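Local coordinates for protein cortical-lytic enzyme (Clostridium perfringens, PDB 5JIP) that probably acts as a muramidase (lysozyme) of glycoside hydrolase family 25, hydrolysing the cortex peptidoglycan of the spore during germination, at residues Thr273-Arg276 with Lys277-Lys280; Glu115-Thr118 with Asp119-Thr123; Val264-Asp268 with Asn269-Thr273. One frame throughout, in Å; residues are numbered along the deposited sequence.

Contact 1: Thr273-Arg276 with Lys277-Lys280; sequences TLPR and KATK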
# COMPACT_ATOMS: atom_id res chain seq x y z
N THR A 273 1.08 7.54 -8.53
CA THR A 273 1.39 6.64 -7.42
C THR A 273 1.83 5.30 -7.97
O THR A 273 1.18 4.75 -8.86
CB THR A 273 0.17 6.47 -6.51
OG1 THR A 273 -0.23 7.75 -6.02
CG2 THR A 273 0.49 5.57 -5.33
N LEU A 274 2.96 4.80 -7.47
CA LEU A 274 3.50 3.52 -7.92
C LEU A 274 3.46 2.51 -6.78
O LEU A 274 3.51 2.90 -5.61
CB LEU A 274 4.95 3.67 -8.40
CG LEU A 274 5.27 4.56 -9.61
CD1 LEU A 274 4.38 4.19 -10.79
CD2 LEU A 274 5.18 6.01 -9.23
N PRO A 275 3.39 1.21 -7.08
CA PRO A 275 3.38 0.19 -6.03
C PRO A 275 4.81 -0.12 -5.56
O PRO A 275 5.80 0.38 -6.09
CB PRO A 275 2.73 -1.01 -6.71
CG PRO A 275 3.20 -0.86 -8.18
CD PRO A 275 3.17 0.63 -8.42
N ARG A 276 4.89 -1.03 -4.59
CA ARG A 276 6.12 -1.22 -3.81
C ARG A 276 7.30 -1.73 -4.64
O ARG A 276 8.45 -1.43 -4.30
CB ARG A 276 5.86 -2.17 -2.66
CG ARG A 276 5.49 -3.55 -3.10
CD ARG A 276 5.10 -4.45 -1.94
NE ARG A 276 3.86 -4.06 -1.28
CZ ARG A 276 3.30 -4.77 -0.29
NH1 ARG A 276 2.17 -4.35 0.29
NH2 ARG A 276 3.87 -5.91 0.11
N LYS A 277 7.05 -2.50 -5.70
CA LYS A 277 8.16 -3.02 -6.51
C LYS A 277 8.59 -2.08 -7.64
O LYS A 277 9.57 -2.38 -8.34
CB LYS A 277 7.79 -4.36 -7.12
CG LYS A 277 7.65 -5.49 -6.12
CD LYS A 277 7.29 -6.78 -6.84
CE LYS A 277 7.24 -7.96 -5.89
NZ LYS A 277 6.40 -7.71 -4.69
N ALA A 278 7.91 -0.95 -7.80
CA ALA A 278 8.17 -0.04 -8.91
C ALA A 278 9.50 0.67 -8.76
O ALA A 278 9.95 0.98 -7.65
CB ALA A 278 7.06 1.00 -9.03
N THR A 279 10.14 0.92 -9.91
CA THR A 279 11.38 1.70 -9.97
C THR A 279 11.37 2.72 -11.10
O THR A 279 12.41 3.34 -11.38
CB THR A 279 12.60 0.77 -10.10
OG1 THR A 279 12.53 0.01 -11.31
CG2 THR A 279 12.69 -0.19 -8.92
N LYS A 280 10.23 2.95 -11.75
CA LYS A 280 10.18 3.92 -12.83
C LYS A 280 8.74 4.37 -13.09
O LYS A 280 7.78 3.73 -12.67
CB LYS A 280 10.78 3.33 -14.11
CG LYS A 280 10.08 2.09 -14.62
CD LYS A 280 10.75 1.56 -15.85
CE LYS A 280 10.24 0.15 -16.21
NZ LYS A 280 10.83 -0.29 -17.49
O HOH W 1 10.60 -0.37 -5.42

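Contact 2: Glu115-Thr118 with Asp119-Thr123; sequences ETPT and DKSLT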
# COMPACT_ATOMS: atom_id res chain seq x y z
N GLU A 115 -4.13 6.32 29.96
CA GLU A 115 -4.23 5.47 31.13
C GLU A 115 -5.20 6.05 32.15
O GLU A 115 -5.31 5.49 33.25
CB GLU A 115 -2.85 5.29 31.80
CG GLU A 115 -1.86 4.53 30.99
CD GLU A 115 -0.47 4.60 31.61
OE1 GLU A 115 -0.34 4.29 32.82
OE2 GLU A 115 0.47 4.98 30.89
N THR A 116 -5.88 7.14 31.84
CA THR A 116 -6.72 7.86 32.77
C THR A 116 -7.87 8.46 31.96
O THR A 116 -7.71 8.68 30.75
CB THR A 116 -5.91 8.93 33.51
OG1 THR A 116 -6.65 9.43 34.63
CG2 THR A 116 -5.54 10.07 32.62
N PRO A 117 -9.04 8.70 32.57
CA PRO A 117 -9.44 8.39 33.95
C PRO A 117 -9.94 6.97 34.07
O PRO A 117 -10.41 6.39 33.08
CB PRO A 117 -10.57 9.39 34.22
CG PRO A 117 -11.24 9.51 32.87
CD PRO A 117 -10.12 9.39 31.83
N THR A 118 -9.84 6.41 35.27
CA THR A 118 -10.36 5.08 35.58
C THR A 118 -11.53 5.14 36.54
O THR A 118 -11.91 4.11 37.09
CB THR A 118 -9.27 4.20 36.18
OG1 THR A 118 -8.74 4.83 37.35
CG2 THR A 118 -8.16 3.95 35.17
N ASP A 119 -12.04 6.31 36.81
CA ASP A 119 -13.28 6.40 37.56
C ASP A 119 -14.39 6.37 36.51
O ASP A 119 -14.18 5.94 35.37
CB ASP A 119 -13.24 7.62 38.48
CG ASP A 119 -12.99 8.91 37.74
OD1 ASP A 119 -13.01 8.91 36.50
OD2 ASP A 119 -12.78 9.93 38.42
N LYS A 120 -15.59 6.78 36.87
CA LYS A 120 -16.67 6.77 35.90
C LYS A 120 -16.91 8.14 35.31
O LYS A 120 -18.03 8.44 34.88
CB LYS A 120 -17.94 6.22 36.54
CG LYS A 120 -17.77 4.78 37.05
CD LYS A 120 -18.93 3.89 36.61
CE LYS A 120 -20.24 4.23 37.34
NZ LYS A 120 -20.16 3.94 38.81
N SER A 121 -15.88 9.00 35.26
CA SER A 121 -16.12 10.40 34.94
C SER A 121 -16.38 10.62 33.47
O SER A 121 -17.02 11.61 33.11
CB SER A 121 -14.94 11.27 35.41
OG SER A 121 -13.73 10.86 34.81
N LEU A 122 -15.94 9.71 32.60
CA LEU A 122 -16.18 9.83 31.17
C LEU A 122 -16.90 8.60 30.65
O LEU A 122 -16.61 7.48 31.07
CB LEU A 122 -14.88 10.03 30.37
CG LEU A 122 -14.05 11.28 30.68
CD1 LEU A 122 -12.79 11.29 29.81
CD2 LEU A 122 -14.85 12.53 30.48
N THR A 123 -17.85 8.82 29.74
CA THR A 123 -18.40 7.72 28.99
C THR A 123 -17.38 7.22 27.96
O THR A 123 -16.42 7.91 27.61
CB THR A 123 -19.70 8.13 28.28
OG1 THR A 123 -19.38 9.03 27.22
CG2 THR A 123 -20.63 8.84 29.23

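Contact 3: Val264-Asp268 with Asn269-Thr273; sequences VFVND and NYAGT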
# COMPACT_ATOMS: atom_id res chain seq x y z
N VAL A 264 5.18 10.43 -7.02
CA VAL A 264 6.10 11.23 -7.84
C VAL A 264 5.43 12.54 -8.20
O VAL A 264 4.22 12.59 -8.45
CB VAL A 264 6.52 10.47 -9.11
CG1 VAL A 264 7.39 11.34 -10.01
CG2 VAL A 264 7.26 9.19 -8.71
N PHE A 265 6.23 13.60 -8.23
CA PHE A 265 5.74 14.95 -8.44
C PHE A 265 6.57 15.68 -9.49
O PHE A 265 7.80 15.49 -9.55
CB PHE A 265 5.78 15.74 -7.15
CG PHE A 265 4.97 15.12 -6.03
CD1 PHE A 265 5.53 14.14 -5.21
CD2 PHE A 265 3.66 15.52 -5.80
CE1 PHE A 265 4.78 13.57 -4.18
CE2 PHE A 265 2.90 14.94 -4.78
CZ PHE A 265 3.46 13.98 -3.96
N VAL A 266 5.90 16.52 -10.27
CA VAL A 266 6.54 17.41 -11.24
C VAL A 266 6.24 18.84 -10.80
O VAL A 266 5.07 19.25 -10.76
CB VAL A 266 6.04 17.17 -12.68
CG1 VAL A 266 6.66 18.21 -13.62
CG2 VAL A 266 6.35 15.75 -13.14
N ASN A 267 7.29 19.60 -10.48
CA ASN A 267 7.14 20.92 -9.90
C ASN A 267 6.06 20.88 -8.82
O ASN A 267 5.17 21.73 -8.79
CB ASN A 267 6.77 21.95 -10.98
CG ASN A 267 7.87 22.14 -12.03
OD1 ASN A 267 9.06 21.97 -11.74
ND2 ASN A 267 7.47 22.50 -13.23
N ASP A 268 6.11 19.86 -7.95
CA ASP A 268 5.24 19.72 -6.78
C ASP A 268 3.81 19.36 -7.15
O ASP A 268 2.96 19.24 -6.24
CB ASP A 268 5.22 20.98 -5.91
CG ASP A 268 6.60 21.33 -5.35
OD1 ASP A 268 7.38 20.40 -5.04
OD2 ASP A 268 6.93 22.53 -5.23
N ASN A 269 3.50 19.19 -8.42
CA ASN A 269 2.20 18.69 -8.82
C ASN A 269 2.28 17.18 -8.89
O ASN A 269 3.26 16.62 -9.36
CB ASN A 269 1.78 19.26 -10.17
CG ASN A 269 1.69 20.77 -10.16
OD1 ASN A 269 2.48 21.46 -10.81
ND2 ASN A 269 0.75 21.29 -9.40
N TYR A 270 1.23 16.54 -8.40
CA TYR A 270 1.19 15.09 -8.38
C TYR A 270 1.25 14.52 -9.79
O TYR A 270 0.52 14.95 -10.68
CB TYR A 270 -0.08 14.63 -7.67
CG TYR A 270 -0.43 13.17 -7.77
CD1 TYR A 270 0.15 12.24 -6.91
CD2 TYR A 270 -1.38 12.72 -8.67
CE1 TYR A 270 -0.21 10.91 -6.97
CE2 TYR A 270 -1.74 11.38 -8.74
CZ TYR A 270 -1.15 10.49 -7.88
OH TYR A 270 -1.48 9.16 -7.94
N ALA A 271 2.10 13.52 -9.97
CA ALA A 271 2.23 12.86 -11.25
C ALA A 271 1.81 11.40 -11.23
O ALA A 271 1.50 10.86 -12.29
CB ALA A 271 3.68 12.96 -11.76
N GLY A 272 1.79 10.74 -10.08
CA GLY A 272 1.33 9.37 -10.04
C GLY A 272 1.74 8.67 -8.76
O GLY A 272 2.61 9.14 -8.01
N THR A 273 1.08 7.54 -8.53
CA THR A 273 1.39 6.64 -7.42
C THR A 273 1.83 5.30 -7.97
O THR A 273 1.18 4.75 -8.86
CB THR A 273 0.17 6.47 -6.51
OG1 THR A 273 -0.23 7.75 -6.02
CG2 THR A 273 0.49 5.57 -5.33

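Contact 1: Thr273-Arg276 with Lys277-Lys280
The methyl of Ala-278 is pressed against the side of Leu-274, its CB only 3.5 Å from Leu-274 CB, tighter than two saturated carbons usually sit. The ring of Pro-275 adds a looser touch from beside it, where Pro-275 CD lies 4.0 Å from Ala-278 CB. Leu-274, with CG beside its own backbone N (chi1 -63°), carries its branches past this methyl toward the chain beyond, where Leu-274 CD1 comes to 3.9 Å from the carbonyl O of Lys-280.

What puts Ala-278 there is a type I beta turn running from Pro-275 to Ala-278. Its closing bond goes from Ala-278 N to Pro-275 O, 3.0 Å long and fairly straight at the hydrogen (161°), although the donor stands well above the carbonyl plane. On the outside of the turn a water donates to two carbonyls, at 2.6 Å from Arg-276 O and 2.7 Å from Ala-278 O, and so clips the corner to the residue that closes it.

Arg-276 and Lys-277 occupy the corner and send their chains outward, crossing at an angle with their CG atoms 4.2 Å apart. Their charged ends do not meet: Arg-276 bends at chi3 (67°) and hands NH1 to Asn-260. Further on, Lys-280 NZ forms salt bridges with Asp-132 and Asp-136 of the second subunit.

The turn leads out of strand 269-275, an edge strand, within this chain, of a four-stranded antiparallel sheet, toward strand 280-284 of a separate three-stranded sheet. Leu-274 keeps its backbone pairing to Tyr-262 of strand 259-266 and lays its side chain on Trp-251, while Ile-305 of the second subunit packs on Pro-275 and Arg-276.

Contact 2: Glu115-Thr118 with Asp119-Thr123
An Asx turn at Asp-119 shapes this loop, which a cis peptide bond before Pro-117 also bends. The turn's carboxylate oxygen OD1 accepts twice from Ser-121, and both donors come from the same face of the carboxylate. The backbone N of Ser-121 lies 3.1 Å from Asp-119 OD1, high above the plane, whereas the hydroxyl OG of Ser-121 approaches Asp-119 OD1 on the syn side at 2.7 Å. Two bonds to one oxygen should hold the carboxylate against turning.

Pro-117 lies against this polar pair: its CB is 3.4 Å from Asp-119 OD1, and its CG is the same 3.4 Å from Ser-121 OG. In the fold, the loop leads from strand 111-113, one of the parallel strands of the family 25 TIM-type barrel, into helix 124-142, with Thr-123 as the N-cap of that helix. Leu-122, just before the cap, is buried; its side chain crosses that of Pro-117 at about a right angle, with Leu-122 CD1 3.8 Å from Pro-117 CD. Pro-78 also touches the Leu-122 side chain, and Tyr-158 OH is hydrogen-bonded to the carbonyl O of Pro-117.

Contact 3: Val264-Asp268 with Asn269-Thr273
With Phe-265 CG turned to the side of its backbone N (chi1 -58°) and Tyr-270 CG anti to its own (chi1 169°), the two side chains lie on one face of a beta hairpin and cross obliquely. The ring of Phe-265 reaches the backbone of Tyr-270 with its CD2 atom, 3.6 Å from Tyr-270 CA, and its CE2 approaches the edge of the tyrosine ring. That ring in turn folds back over its own strand, with Gly-272 N above its centre, and Tyr-270 OH donates to Thr-273 OG1 at 2.7 Å.

A type I' turn from Val-266 to Asn-269 closes the hairpin. Val-266 and Asn-269 form a hydrogen-bonded pair, the bonds from Val-266 N to Asn-269 O and from Asn-269 N to Val-266 O each measuring 2.8 Å. Past the non-hydrogen-bonded pair of Phe-265 and Tyr-270 the register slips by one at a classic beta bulge: Ala-271 and Gly-272 both face Val-264. Val-264 O accepts from Ala-271 N at 2.8 Å and, weakly, from Gly-272 N, while Val-264 N donates to Gly-272 O at 3.0 Å. Ala-271 CB meets Val-266 CG2 at 4.1 Å.

Beyond the hairpin, strand 296-304 pairs with strand 259-266; the backbone N of its Lys-297 is hydrogen-bonded to Asn-267 OD1, and Lys-297 NZ makes a salt bridge to Asp-268 OD1. Ile-283 of strand 280-284 packs on Val-264, Val-266 and Ala-271, joining the two sheets; on the Phe-265 face, the Tyr-270 ring meets Tyr-270 of the second subunit with nearly parallel planes.

How the contacts relate
Contacts 3 and 1 follow each other along strand 269-275 and share Thr-273: the hairpin at 264-273 brings the chain into the strand, and the turn at 273-280 takes it out. Their centres are about 14 Å apart, and they touch where Leu-274 CD2 packs on Val-264 CG2 at 3.8 Å. Both also meet the second subunit. Contact 2 belongs to the family 25 barrel on the opposite side of the chain's centre, its centre about 46 Å from the centre of each of the others. The magnesium ion, held by Asp-227, Met-230, Asp-258 and Asp-304, is nearest to contact 1, about 11 Å from the Arg-276 side chain.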